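Local coordinates for protein indole-3-pyruvate decarboxylase (Azospirillum brasilense, PDB 2NXW) that decarboxylates indole-3-pyruvate and related aryl pyruvates to the aldehyde and carbon dioxide, using thiamine diphosphate and magnesium, a step on the route to auxin, at residues F97-V100 with N101-G105; A430-G433 with A434-S438; E480-R483 with T484-P487; D496-F499 with A500-A503. All blocks are in the same frame, centred on the assembly; numbering follows the deposited sequence.

Contact 1. Residues F97-V100 with N101-G105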
ATOM      1  N   PHE A  97     -14.487   6.550 -16.446  1.00 12.21           N
ATOM      2  CA  PHE A  97     -13.311   7.129 -15.809  1.00 12.64           C
ATOM      3  C   PHE A  97     -13.422   8.644 -15.714  1.00 12.43           C
ATOM      4  O   PHE A  97     -12.868   9.254 -14.802  1.00 12.44           O
ATOM      5  CB  PHE A  97     -12.037   6.760 -16.569  1.00 13.30           C
ATOM      6  CG  PHE A  97     -11.619   5.332 -16.388  1.00 17.80           C
ATOM      7  CD1 PHE A  97     -11.460   4.798 -15.116  1.00 20.01           C
ATOM      8  CD2 PHE A  97     -11.391   4.518 -17.498  1.00 19.16           C
ATOM      9  CE1 PHE A  97     -11.075   3.455 -14.939  1.00 20.10           C
ATOM     10  CE2 PHE A  97     -11.010   3.186 -17.341  1.00 22.08           C
ATOM     11  CZ  PHE A  97     -10.851   2.651 -16.061  1.00 20.96           C
ATOM     12  N   ASN A  98     -14.157   9.235 -16.653  1.00 11.99           N
ATOM     13  CA  ASN A  98     -14.351  10.675 -16.686  1.00 12.26           C
ATOM     14  C   ASN A  98     -15.305  11.177 -15.594  1.00 11.18           C
ATOM     15  O   ASN A  98     -15.488  12.376 -15.444  1.00 12.98           O
ATOM     16  CB  ASN A  98     -14.866  11.062 -18.080  1.00 11.87           C
ATOM     17  CG  ASN A  98     -14.543  12.494 -18.459  1.00 12.15           C
ATOM     18  OD1 ASN A  98     -13.600  13.108 -17.940  1.00 12.28           O
ATOM     19  ND2 ASN A  98     -15.310  13.029 -19.402  1.00 12.27           N
ATOM     20  N   MET A  99     -15.921  10.266 -14.838  1.00 11.36           N
ATOM     21  CA  MET A  99     -16.837  10.660 -13.769  1.00 11.69           C
ATOM     22  C   MET A  99     -16.290  10.318 -12.372  1.00 10.58           C
ATOM     23  O   MET A  99     -16.967  10.511 -11.367  1.00 11.70           O
ATOM     24  CB  MET A  99     -18.198   9.979 -13.985  1.00 12.86           C
ATOM     25  CG  MET A  99     -19.357  10.728 -13.342  1.00 13.05           C
ATOM     26  SD  MET A  99     -20.965  10.051 -13.828  1.00 12.50           S
ATOM     27  CE  MET A  99     -20.914   8.391 -13.041  1.00 13.93           C
ATOM     28  N   VAL A 100     -15.056   9.831 -12.319  1.00 10.47           N
ATOM     29  CA  VAL A 100     -14.424   9.453 -11.063  1.00 11.49           C
ATOM     30  C   VAL A 100     -14.376  10.612 -10.060  1.00 11.40           C
ATOM     31  O   VAL A 100     -14.674  10.436  -8.880  1.00 12.25           O
ATOM     32  CB  VAL A 100     -13.001   8.891 -11.339  1.00 10.51           C
ATOM     33  CG1 VAL A 100     -12.167   8.836 -10.071  1.00 12.94           C
ATOM     34  CG2 VAL A 100     -13.120   7.486 -11.945  1.00 11.62           C
ATOM     35  N   ASN A 101     -14.012  11.806 -10.517  1.00 11.45           N
ATOM     36  CA  ASN A 101     -13.956  12.942  -9.615  1.00 10.82           C
ATOM     37  C   ASN A 101     -15.327  13.299  -9.029  1.00 10.42           C
ATOM     38  O   ASN A 101     -15.461  13.495  -7.816  1.00 10.66           O
ATOM     39  CB  ASN A 101     -13.352  14.150 -10.339  1.00 10.72           C
ATOM     40  CG  ASN A 101     -13.339  15.379  -9.476  1.00 11.79           C
ATOM     41  OD1 ASN A 101     -12.911  15.333  -8.318  1.00 13.20           O
ATOM     42  ND2 ASN A 101     -13.807  16.492 -10.025  1.00 12.68           N
ATOM     43  N   ALA A 102     -16.350  13.398  -9.881  1.00 11.51           N
ATOM     44  CA  ALA A 102     -17.679  13.742  -9.377  1.00 11.19           C
ATOM     45  C   ALA A 102     -18.162  12.707  -8.364  1.00 10.72           C
ATOM     46  O   ALA A 102     -18.794  13.057  -7.361  1.00 11.87           O
ATOM     47  CB  ALA A 102     -18.672  13.845 -10.537  1.00 11.21           C
ATOM     48  N   VAL A 103     -17.851  11.438  -8.618  1.00 11.52           N
ATOM     49  CA  VAL A 103     -18.277  10.382  -7.701  1.00 12.01           C
ATOM     50  C   VAL A 103     -17.513  10.458  -6.382  1.00 12.17           C
ATOM     51  O   VAL A 103     -18.108  10.271  -5.305  1.00 12.68           O
ATOM     52  CB  VAL A 103     -18.129   8.994  -8.363  1.00 11.76           C
ATOM     53  CG1 VAL A 103     -18.447   7.878  -7.360  1.00 14.32           C
ATOM     54  CG2 VAL A 103     -19.086   8.918  -9.559  1.00 12.90           C
ATOM     55  N   ALA A 104     -16.212  10.750  -6.449  1.00 11.85           N
ATOM     56  CA  ALA A 104     -15.408  10.891  -5.229  1.00 11.13           C
ATOM     57  C   ALA A 104     -15.962  12.056  -4.400  1.00 11.51           C
ATOM     58  O   ALA A 104     -16.027  11.981  -3.173  1.00 12.19           O
ATOM     59  CB  ALA A 104     -13.929  11.136  -5.583  1.00 11.78           C
ATOM     60  N   GLY A 105     -16.382  13.130  -5.079  1.00 11.56           N
ATOM     61  CA  GLY A 105     -16.952  14.266  -4.378  1.00 11.20           C
ATOM     62  C   GLY A 105     -18.240  13.896  -3.662  1.00 11.41           C
ATOM     63  O   GLY A 105     -18.483  14.340  -2.544  1.00 12.48           O
TER
HETATM   64  O   HOH W   1     -12.906  12.175 -13.000  1.00 12.15           O
HETATM   65  O   HOH W   2     -15.894  13.902 -12.796  1.00 10.95           O

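Contact 2. Residues A430-G433 with A434-S438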
ATOM      1  N   ALA A 430     -24.541  21.278 -10.917  1.00  9.58           N
ATOM      2  CA  ALA A 430     -25.387  21.008  -9.755  1.00 11.38           C
ATOM      3  C   ALA A 430     -26.670  21.831  -9.868  1.00 11.94           C
ATOM      4  O   ALA A 430     -27.753  21.339  -9.554  1.00 12.55           O
ATOM      5  CB  ALA A 430     -24.646  21.346  -8.463  1.00 11.07           C
ATOM      6  N   GLY A 431     -26.556  23.081 -10.310  1.00 10.99           N
ATOM      7  CA  GLY A 431     -27.748  23.897 -10.468  1.00 11.44           C
ATOM      8  C   GLY A 431     -28.666  23.251 -11.491  1.00 12.49           C
ATOM      9  O   GLY A 431     -29.888  23.250 -11.331  1.00 11.93           O
ATOM     10  N   ILE A 432     -28.077  22.702 -12.546  1.00 11.78           N
ATOM     11  CA  ILE A 432     -28.852  22.045 -13.597  1.00 11.62           C
ATOM     12  C   ILE A 432     -29.527  20.779 -13.056  1.00 11.77           C
ATOM     13  O   ILE A 432     -30.728  20.565 -13.270  1.00 11.64           O
ATOM     14  CB  ILE A 432     -27.937  21.714 -14.806  1.00 10.52           C
ATOM     15  CG1 ILE A 432     -27.621  23.003 -15.574  1.00 11.74           C
ATOM     16  CG2 ILE A 432     -28.587  20.657 -15.699  1.00 12.73           C
ATOM     17  CD1 ILE A 432     -26.487  22.862 -16.576  1.00 12.43           C
ATOM     18  N   GLY A 433     -28.775  19.947 -12.342  1.00 10.95           N
ATOM     19  CA  GLY A 433     -29.354  18.724 -11.804  1.00 11.58           C
ATOM     20  C   GLY A 433     -30.476  19.014 -10.827  1.00 12.38           C
ATOM     21  O   GLY A 433     -31.545  18.382 -10.862  1.00 12.81           O
ATOM     22  N   ALA A 434     -30.244  19.977  -9.941  1.00 11.23           N
ATOM     23  CA  ALA A 434     -31.257  20.329  -8.963  1.00 11.12           C
ATOM     24  C   ALA A 434     -32.497  20.863  -9.660  1.00 12.13           C
ATOM     25  O   ALA A 434     -33.613  20.454  -9.335  1.00 12.21           O
ATOM     26  CB  ALA A 434     -30.716  21.373  -7.979  1.00 11.05           C
ATOM     27  N   GLN A 435     -32.333  21.757 -10.632  1.00 11.76           N
ATOM     28  CA  GLN A 435     -33.526  22.291 -11.271  1.00 10.59           C
ATOM     29  C   GLN A 435     -34.275  21.225 -12.078  1.00 12.37           C
ATOM     30  O   GLN A 435     -35.499  21.301 -12.219  1.00 13.64           O
ATOM     31  CB  GLN A 435     -33.192  23.528 -12.121  1.00 10.93           C
ATOM     32  CG  GLN A 435     -34.484  24.284 -12.503  1.00 11.16           C
ATOM     33  CD  GLN A 435     -34.304  25.748 -12.872  1.00 12.77           C
ATOM     34  OE1 GLN A 435     -35.171  26.332 -13.553  1.00 14.52           O
ATOM     35  NE2 GLN A 435     -33.218  26.358 -12.427  1.00 11.05           N
ATOM     36  N   CYS A 436     -33.571  20.216 -12.590  1.00 11.21           N
ATOM     37  CA  CYS A 436     -34.272  19.167 -13.334  1.00 12.02           C
ATOM     38  C   CYS A 436     -35.276  18.445 -12.438  1.00 13.55           C
ATOM     39  O   CYS A 436     -36.297  17.956 -12.932  1.00 15.21           O
ATOM     40  CB  CYS A 436     -33.294  18.137 -13.910  1.00 13.23           C
ATOM     41  SG  CYS A 436     -32.420  18.686 -15.390  1.00 14.18           S
ATOM     42  N   VAL A 437     -35.007  18.379 -11.138  1.00 12.25           N
ATOM     43  CA  VAL A 437     -35.915  17.687 -10.224  1.00 13.85           C
ATOM     44  C   VAL A 437     -36.680  18.605  -9.275  1.00 14.09           C
ATOM     45  O   VAL A 437     -37.397  18.125  -8.399  1.00 16.23           O
ATOM     46  CB  VAL A 437     -35.149  16.614  -9.383  1.00 14.39           C
ATOM     47  CG1 VAL A 437     -34.456  15.625 -10.321  1.00 14.45           C
ATOM     48  CG2 VAL A 437     -34.130  17.271  -8.435  1.00 13.13           C
ATOM     49  N   SER A 438     -36.571  19.917  -9.475  1.00 13.26           N
ATOM     50  CA  SER A 438     -37.211  20.893  -8.593  1.00 13.17           C
ATOM     51  C   SER A 438     -38.657  21.271  -8.900  1.00 13.45           C
ATOM     52  O   SER A 438     -39.220  22.133  -8.226  1.00 14.53           O
ATOM     53  CB  SER A 438     -36.374  22.167  -8.567  1.00 13.01           C
ATOM     54  OG  SER A 438     -36.567  22.885  -9.775  1.00 14.37           O
TER

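Contact 3. Residues E480-R483 with T484-P487. With TPP (thiamine diphosphate), chain E.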
ATOM      1  N   GLU A 480      -8.579  33.441  -8.081  1.00 10.49           N
ATOM      2  CA  GLU A 480      -8.362  34.304  -6.932  1.00 10.57           C
ATOM      3  C   GLU A 480      -8.115  33.640  -5.593  1.00 11.37           C
ATOM      4  O   GLU A 480      -7.320  34.138  -4.798  1.00 12.42           O
ATOM      5  CB  GLU A 480      -9.496  35.331  -6.828  1.00 10.97           C
ATOM      6  CG  GLU A 480      -9.186  36.565  -5.946  1.00 12.52           C
ATOM      7  CD  GLU A 480      -8.073  37.474  -6.480  1.00 14.27           C
ATOM      8  OE1 GLU A 480      -7.693  37.384  -7.670  1.00 14.63           O
ATOM      9  OE2 GLU A 480      -7.585  38.304  -5.677  1.00 15.38           O
ATOM     10  N   MET A 481      -8.779  32.530  -5.309  1.00 11.26           N
ATOM     11  CA  MET A 481      -8.510  31.872  -4.043  1.00 12.33           C
ATOM     12  C   MET A 481      -7.044  31.469  -3.958  1.00 12.62           C
ATOM     13  O   MET A 481      -6.445  31.507  -2.878  1.00 14.09           O
ATOM     14  CB  MET A 481      -9.388  30.634  -3.878  0.50 13.66           C
ATOM     15  CG  MET A 481     -10.777  30.957  -3.406  0.50 13.29           C
ATOM     16  SD  MET A 481     -11.615  29.518  -2.735  0.50 14.21           S
ATOM     17  CE  MET A 481     -10.715  29.305  -1.181  0.50 12.21           C
ATOM     18  N   LEU A 482      -6.458  31.090  -5.088  1.00 11.07           N
ATOM     19  CA  LEU A 482      -5.049  30.700  -5.085  1.00 12.04           C
ATOM     20  C   LEU A 482      -4.161  31.936  -4.947  1.00 13.73           C
ATOM     21  O   LEU A 482      -3.097  31.874  -4.324  1.00 13.56           O
ATOM     22  CB  LEU A 482      -4.712  29.913  -6.350  1.00 13.02           C
ATOM     23  CG  LEU A 482      -5.559  28.654  -6.562  1.00 13.51           C
ATOM     24  CD1 LEU A 482      -4.983  27.884  -7.741  1.00 14.54           C
ATOM     25  CD2 LEU A 482      -5.552  27.785  -5.314  1.00 16.58           C
ATOM     26  N   ARG A 483      -4.590  33.061  -5.512  1.00 12.70           N
ATOM     27  CA  ARG A 483      -3.824  34.299  -5.368  1.00 13.37           C
ATOM     28  C   ARG A 483      -3.744  34.668  -3.884  1.00 14.79           C
ATOM     29  O   ARG A 483      -2.706  35.128  -3.404  1.00 15.12           O
ATOM     30  CB  ARG A 483      -4.490  35.458  -6.130  1.00 13.28           C
ATOM     31  CG  ARG A 483      -3.691  36.790  -6.034  1.00 14.69           C
ATOM     32  CD  ARG A 483      -4.447  37.953  -6.655  1.00 14.26           C
ATOM     33  NE  ARG A 483      -4.877  37.601  -8.000  1.00 14.08           N
ATOM     34  CZ  ARG A 483      -4.076  37.523  -9.058  1.00 15.90           C
ATOM     35  NH1 ARG A 483      -2.785  37.809  -8.948  1.00 15.69           N
ATOM     36  NH2 ARG A 483      -4.551  37.079 -10.215  1.00 15.34           N
ATOM     37  N   THR A 484      -4.822  34.462  -3.134  1.00 15.00           N
ATOM     38  CA  THR A 484      -4.796  34.838  -1.722  1.00 16.42           C
ATOM     39  C   THR A 484      -3.785  34.018  -0.939  1.00 17.25           C
ATOM     40  O   THR A 484      -3.231  34.491   0.052  1.00 19.52           O
ATOM     41  CB  THR A 484      -6.182  34.697  -1.043  1.00 17.83           C
ATOM     42  OG1 THR A 484      -6.482  33.312  -0.821  1.00 20.38           O
ATOM     43  CG2 THR A 484      -7.267  35.343  -1.906  1.00 17.49           C
ATOM     44  N   PHE A 485      -3.534  32.796  -1.395  1.00 16.68           N
ATOM     45  CA  PHE A 485      -2.587  31.902  -0.727  1.00 18.69           C
ATOM     46  C   PHE A 485      -1.144  32.111  -1.176  1.00 17.81           C
ATOM     47  O   PHE A 485      -0.211  31.903  -0.389  1.00 20.35           O
ATOM     48  CB  PHE A 485      -2.953  30.442  -1.002  1.00 20.81           C
ATOM     49  CG  PHE A 485      -4.328  30.050  -0.532  1.00 24.84           C
ATOM     50  CD1 PHE A 485      -4.980  28.962  -1.103  1.00 24.96           C
ATOM     51  CD2 PHE A 485      -4.970  30.764   0.480  1.00 27.24           C
ATOM     52  CE1 PHE A 485      -6.253  28.588  -0.677  1.00 27.35           C
ATOM     53  CE2 PHE A 485      -6.243  30.399   0.916  1.00 29.22           C
ATOM     54  CZ  PHE A 485      -6.884  29.308   0.333  1.00 29.16           C
ATOM     55  N   GLN A 486      -0.956  32.518  -2.430  1.00 15.57           N
ATOM     56  CA  GLN A 486       0.390  32.698  -2.981  1.00 13.47           C
ATOM     57  C   GLN A 486       0.320  33.817  -4.015  1.00 13.71           C
ATOM     58  O   GLN A 486       0.425  33.593  -5.218  1.00 13.43           O
ATOM     59  CB  GLN A 486       0.836  31.375  -3.609  1.00 13.57           C
ATOM     60  CG  GLN A 486       2.306  31.282  -3.977  1.00 14.19           C
ATOM     61  CD  GLN A 486       2.671  29.856  -4.337  1.00 14.95           C
ATOM     62  OE1 GLN A 486       2.901  29.028  -3.458  1.00 16.25           O
ATOM     63  NE2 GLN A 486       2.687  29.556  -5.625  1.00 13.21           N
ATOM     64  N   PRO A 487       0.176  35.058  -3.535  1.00 12.95           N
ATOM     65  CA  PRO A 487       0.069  36.225  -4.415  1.00 12.16           C
ATOM     66  C   PRO A 487       1.232  36.535  -5.332  1.00 13.18           C
ATOM     67  O   PRO A 487       1.056  37.220  -6.336  1.00 14.44           O
ATOM     68  CB  PRO A 487      -0.238  37.364  -3.443  1.00 11.59           C
ATOM     69  CG  PRO A 487       0.459  36.922  -2.178  1.00 12.68           C
ATOM     70  CD  PRO A 487       0.165  35.447  -2.114  1.00 13.81           C
TER
HETATM   71  N1' TPP E2002      -9.007  21.775  -9.783  1.00 10.95           N
HETATM   72  C2' TPP E2002     -10.171  21.324  -9.291  1.00 11.21           C
HETATM   73  CM2 TPP E2002     -10.996  20.340 -10.106  1.00 12.90           C
HETATM   74  N3' TPP E2002     -10.609  21.722  -8.092  1.00 11.14           N
HETATM   75  C4' TPP E2002      -9.905  22.597  -7.319  1.00 12.02           C
HETATM   76  N4' TPP E2002     -10.368  22.914  -6.078  1.00 14.17           N
HETATM   77  C5' TPP E2002      -8.689  23.156  -7.828  1.00 11.68           C
HETATM   78  C6' TPP E2002      -8.251  22.689  -9.084  1.00 12.54           C
HETATM   79  C7' TPP E2002      -7.846  24.190  -7.047  1.00 13.75           C
HETATM   80  N3  TPP E2002      -8.535  25.549  -6.867  1.00 12.92           N
HETATM   81  C2  TPP E2002      -9.132  25.809  -5.701  1.00 15.33           C
HETATM   82  S1  TPP E2002      -9.744  27.442  -5.885  1.00 14.53           S
HETATM   83  C5  TPP E2002      -9.156  27.722  -7.521  1.00 12.76           C
HETATM   84  C4  TPP E2002      -8.508  26.531  -7.837  1.00 12.08           C
HETATM   85  CM4 TPP E2002      -7.817  26.337  -9.215  1.00 11.99           C
HETATM   86  C6  TPP E2002      -9.352  28.961  -8.298  1.00 11.85           C
HETATM   87  C7  TPP E2002     -10.846  29.128  -8.632  1.00 12.44           C
HETATM   88  O7  TPP E2002     -10.899  30.193  -9.547  1.00  9.62           O
HETATM   89  PA  TPP E2002     -12.373  30.727  -9.766  1.00 10.02           P
HETATM   90  O1A TPP E2002     -13.345  29.643 -10.223  1.00 11.22           O
HETATM   91  O2A TPP E2002     -12.224  31.820 -10.823  1.00  9.84           O
HETATM   92  O3A TPP E2002     -12.967  31.385  -8.443  1.00  9.45           O
HETATM   93  PB  TPP E2002     -12.101  32.502  -7.582  1.00 10.67           P
HETATM   94  O1B TPP E2002     -11.457  33.514  -8.531  1.00 10.47           O
HETATM   95  O2B TPP E2002     -13.165  33.151  -6.651  1.00 13.33           O
HETATM   96  O3B TPP E2002     -11.055  31.808  -6.721  1.00 11.50           O
HETATM   97  O   HOH W   3      -1.047  38.904  -6.945  1.00 16.35           O

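Contact 4. Residues D496-F499 with A500-A503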
ATOM      1  N   ASP A 496      -9.044  37.315 -20.384  1.00 15.41           N
ATOM      2  CA  ASP A 496     -10.398  37.848 -20.467  1.00 16.18           C
ATOM      3  C   ASP A 496     -11.207  36.920 -21.360  1.00 14.19           C
ATOM      4  O   ASP A 496     -10.838  36.685 -22.500  1.00 15.97           O
ATOM      5  CB  ASP A 496     -10.359  39.261 -21.078  1.00 18.41           C
ATOM      6  CG  ASP A 496     -11.744  39.828 -21.364  1.00 21.41           C
ATOM      7  OD1 ASP A 496     -12.596  39.800 -20.456  1.00 21.30           O
ATOM      8  OD2 ASP A 496     -11.966  40.315 -22.497  1.00 24.84           O
ATOM      9  N   TRP A 497     -12.263  36.324 -20.803  1.00 13.15           N
ATOM     10  CA  TRP A 497     -13.169  35.468 -21.573  1.00 13.64           C
ATOM     11  C   TRP A 497     -14.488  36.245 -21.507  1.00 12.19           C
ATOM     12  O   TRP A 497     -14.899  36.670 -20.422  1.00 13.31           O
ATOM     13  CB  TRP A 497     -13.359  34.100 -20.906  1.00 13.16           C
ATOM     14  CG  TRP A 497     -12.148  33.210 -20.906  1.00 11.60           C
ATOM     15  CD1 TRP A 497     -10.902  33.504 -20.402  1.00 12.35           C
ATOM     16  CD2 TRP A 497     -12.096  31.840 -21.329  1.00 11.59           C
ATOM     17  NE1 TRP A 497     -10.088  32.392 -20.475  1.00 12.30           N
ATOM     18  CE2 TRP A 497     -10.794  31.359 -21.038  1.00 11.58           C
ATOM     19  CE3 TRP A 497     -13.027  30.969 -21.917  1.00 12.94           C
ATOM     20  CZ2 TRP A 497     -10.402  30.046 -21.317  1.00 12.24           C
ATOM     21  CZ3 TRP A 497     -12.637  29.657 -22.194  1.00 11.03           C
ATOM     22  CH2 TRP A 497     -11.333  29.213 -21.889  1.00 12.29           C
ATOM     23  N   ARG A 498     -15.134  36.450 -22.655  1.00 12.58           N
ATOM     24  CA  ARG A 498     -16.395  37.194 -22.692  1.00 12.09           C
ATOM     25  C   ARG A 498     -17.536  36.190 -22.573  1.00 11.71           C
ATOM     26  O   ARG A 498     -18.175  35.825 -23.558  1.00 12.41           O
ATOM     27  CB  ARG A 498     -16.514  37.980 -23.997  1.00 14.18           C
ATOM     28  CG  ARG A 498     -15.733  39.289 -24.031  1.00 19.07           C
ATOM     29  CD  ARG A 498     -14.242  39.096 -24.016  1.00 23.18           C
ATOM     30  NE  ARG A 498     -13.785  38.389 -25.208  1.00 25.10           N
ATOM     31  CZ  ARG A 498     -12.527  38.375 -25.634  1.00 24.75           C
ATOM     32  NH1 ARG A 498     -12.212  37.698 -26.727  1.00 23.33           N
ATOM     33  NH2 ARG A 498     -11.595  39.050 -24.973  1.00 23.60           N
ATOM     34  N   PHE A 499     -17.776  35.741 -21.351  1.00 11.78           N
ATOM     35  CA  PHE A 499     -18.785  34.721 -21.106  1.00 10.79           C
ATOM     36  C   PHE A 499     -20.204  35.133 -21.481  1.00 11.57           C
ATOM     37  O   PHE A 499     -20.935  34.342 -22.098  1.00 11.37           O
ATOM     38  CB  PHE A 499     -18.719  34.291 -19.637  1.00 11.37           C
ATOM     39  CG  PHE A 499     -17.392  33.673 -19.234  1.00 11.23           C
ATOM     40  CD1 PHE A 499     -17.024  32.408 -19.690  1.00 11.35           C
ATOM     41  CD2 PHE A 499     -16.545  34.339 -18.348  1.00 11.44           C
ATOM     42  CE1 PHE A 499     -15.829  31.802 -19.256  1.00 11.49           C
ATOM     43  CE2 PHE A 499     -15.350  33.745 -17.913  1.00 11.56           C
ATOM     44  CZ  PHE A 499     -14.997  32.477 -18.363  1.00 13.29           C
ATOM     45  N   ALA A 500     -20.594  36.355 -21.130  1.00 11.02           N
ATOM     46  CA  ALA A 500     -21.940  36.817 -21.465  1.00 12.19           C
ATOM     47  C   ALA A 500     -22.143  36.759 -22.973  1.00 12.34           C
ATOM     48  O   ALA A 500     -23.228  36.387 -23.433  1.00 13.64           O
ATOM     49  CB  ALA A 500     -22.173  38.238 -20.951  1.00 12.52           C
ATOM     50  N   ASP A 501     -21.116  37.131 -23.738  1.00 11.70           N
ATOM     51  CA  ASP A 501     -21.192  37.102 -25.201  1.00 12.89           C
ATOM     52  C   ASP A 501     -21.328  35.692 -25.769  1.00 13.35           C
ATOM     53  O   ASP A 501     -21.696  35.511 -26.931  1.00 16.19           O
ATOM     54  CB  ASP A 501     -19.942  37.721 -25.831  1.00 14.42           C
ATOM     55  CG  ASP A 501     -19.877  39.232 -25.692  1.00 16.52           C
ATOM     56  OD1 ASP A 501     -20.886  39.871 -25.317  1.00 17.19           O
ATOM     57  OD2 ASP A 501     -18.785  39.779 -25.987  1.00 18.54           O
ATOM     58  N   MET A 502     -20.998  34.683 -24.971  1.00 11.63           N
ATOM     59  CA  MET A 502     -21.088  33.312 -25.444  1.00 12.40           C
ATOM     60  C   MET A 502     -22.409  32.642 -25.072  1.00 12.56           C
ATOM     61  O   MET A 502     -22.706  31.549 -25.548  1.00 14.52           O
ATOM     62  CB  MET A 502     -19.914  32.506 -24.874  1.00 13.38           C
ATOM     63  CG  MET A 502     -18.557  33.044 -25.306  1.00 10.90           C
ATOM     64  SD  MET A 502     -17.150  32.201 -24.483  1.00 13.79           S
ATOM     65  CE  MET A 502     -17.100  30.720 -25.394  1.00 14.02           C
ATOM     66  N   ALA A 503     -23.210  33.308 -24.243  1.00 12.10           N
ATOM     67  CA  ALA A 503     -24.471  32.721 -23.799  1.00 11.52           C
ATOM     68  C   ALA A 503     -25.481  32.457 -24.904  1.00 12.52           C
ATOM     69  O   ALA A 503     -26.158  31.426 -24.885  1.00 12.75           O
ATOM     70  CB  ALA A 503     -25.114  33.601 -22.725  1.00 12.04           C
TER

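Contact 1. Residues F97-V100 with N101-G105
Met99 and Val103 are joined through the backbone: Val103 N donates to Met99 O (3.0 Å), the donor lying nearly in line with the carbonyl, with a C=O...N angle of 162°. Ala104 N repeats the pattern on Val100 O at 2.9 Å, so helix 100-108 is under way directly after the type I turn Phe97-Val100. Two waters sit at the step between helix 94-97 and this one. One accepts from Asn101 N (2.7 Å); the other accepts from Ala102 N at 3.0 Å and donates to Asn98 O at 3.1 Å, giving partners to amides of the first turn. The break sits in the N-terminal thiamine diphosphate domain, where Asn98 ND2 donates to OE1 of Glu68, a residue of the cofactor pocket. Among the side chains, Val103 CG2 rests on Met99 O at 3.2 Å, because it stands anti to its own carbonyl carbon and beside the backbone N. The bent end of Met99 brings CE to 4.0 Å from that same CG2, the two side chains crossing at a slant, and both also touch Val115 of strand 113-119. Asn101 leads elsewhere, its OD1 bonded to Tyr421 OH, while Val100 packs on Phe97 of the second subunit.

Contact 2. Residues A430-G433 with A434-S438
Ala434 comes first, its N pointing back at Ala430 O with a bond of 2.9 Å and an N-H...O angle of 167°. Its CB lies 3.4 Å from that same Ala430 oxygen, and the methyl also meets Tyr81 of helix 68-82. Gln435 follows, donating from N to Gly431 O at 2.9 Å; here the donor is tilted 30° from the carbonyl plane, while Gln435 CB sits beside the same oxygen. The chain of Gln435 then runs out extended, away from the first turn, toward Pro469 and Arg530. Cys436 N closes a third bond, onto Ile432 O (2.9 Å). With SG anti to the carbonyl carbon (chi1 -77°), the sulfur folds back along the helix and comes to 4.3 Å from Ile432 CG2; both side chains also rest on Leu465 of helix 462-465. At Val437 the helical pattern slackens: its N reaches Gly433 O only weakly, at 3.5 Å, and makes a shorter bond of 3.1 Å to Ala434 O, three residues back. Val437 CG2 nevertheless stays close to Gly433 O at 3.7 Å. Ser438 turns its hydroxyl onward, to Lys441 O. Gly431, Gly433 and the alanines give this helix a slim profile, with Ala430 and Ala434 meeting helix 68-82 of the N-terminal domain and Ile432 and Cys436 meeting helix 462-465. This is the C-terminal part of helix 427-437, which follows strand 415-416 and precedes strand 443-448 of the same parallel sheet, a beta-alpha-beta crossover in the C-terminal thiamine diphosphate domain.

Contact 3. Residues E480-R483 with T484-P487
The Phe485 ring takes Met481 O over one face, the oxygen 3.3 Å above the ring plane and over its centre. The ring gets there because its CG stands anti to the carbonyl carbon (chi1 -60°), leaning back along the helix. The other flat group, the Arg483 guanidinium, is used at its edge: NE donates to Glu480 OE1 at 2.8 Å in a salt bridge lying almost in the guanidinium plane, yet meeting the carboxylate from 37° above its own plane. At another edge of the group Arg483 NH1 gives a hydrogen bond to a water, which in turn donates to Pro487 O, while NH2 forms a salt bridge to Asp493. Ser478 OG binds the same Glu480 oxygen, and Gly543 N holds OE2.

Met481 O carries a second load, since Thr484 OG1 donates to it at 2.7 Å, 29° out of the carbonyl plane. Thr484 N meanwhile closes the helical bond to Glu480 O (3.0 Å). Past Phe485 the helix runs out: Gln486 N still reaches Leu482 O at 2.9 Å, and Pro487 has no N-H to offer.

At the other end, helix 480-485 begins against the cofactor. Glu480 N donates to O1B of thiamine diphosphate at 2.9 Å and Met481 N to O3B at 2.8 Å, while Leu482 CD1 lies 3.5 Å from the thiazolium methyl CM4. Two backbone N-H groups at a helix start thus grip the terminal phosphate, and the positive end of the helix dipole would be expected to offset part of its negative charge.

Contact 4. Residues D496-F499 with A500-A503
Arg498 lays the aliphatic root of its side chain across Asp501: CB is 3.5 Å from Asp501 OD2 and CG 3.7 Å from it. The charged ends are not paired, since NE stays 5.2 Å from OD2, although the opposite charges may still attract at that range. Arg498 is the centre of an inverse gamma turn that swings the chain into the short, weakly bonded helix 499-502 of the C-terminal thiamine diphosphate domain. Its guanidinium is spent elsewhere. Bends at chi2 and chi3 curl the chain back so that NH2 meets Asp496 OD2 in a salt bridge of 2.8 Å, in the guanidinium plane but 40° above the carboxylate; NH1 donates to Ala504 O of the second subunit. Asp496 has another partner in Arg512.

A carboxylate receives the first amides: Phe499 N and Ala500 N each donate to an oxygen of Glu537 on strand 534-539. Phe499 turns inward: Trp497 CB lies 3.4 Å above one face of its ring, toward the rim, and the ring also touches Phe452 and Asp449, the latter a magnesium ligand. Trp497 itself forms a cation-pi contact with Arg463 of the second subunit.

Three residues after Phe499, Met502 folds back over the start. Its N donates to Phe499 O at 2.9 Å, from 64° above the carbonyl plane, and only weakly to Arg498 O. Met502 CG settles against that second oxygen, 3.3 Å from Arg498 O.

Overall arrangement
Each contact is a local turn between adjoining residues, so none encloses a long loop; along the chain they run in series, without nesting or crossing. Contact 1 comes first, at the break between helices 94-97 and 100-108 in the N-terminal cofactor domain. The other three share the C-terminal domain. Contact 2 lies in the C-terminal part of helix 427-437, and both it and contact 1 rest on helix 68-82, though their nearest atoms stay about 9 Å apart. Contact 3 follows strand 470-475, and contact 4 starts the next helix, their centres about 24 Å apart. Contacts 1, 3 and 4 also reach the second subunit, tying the domains into the dimer.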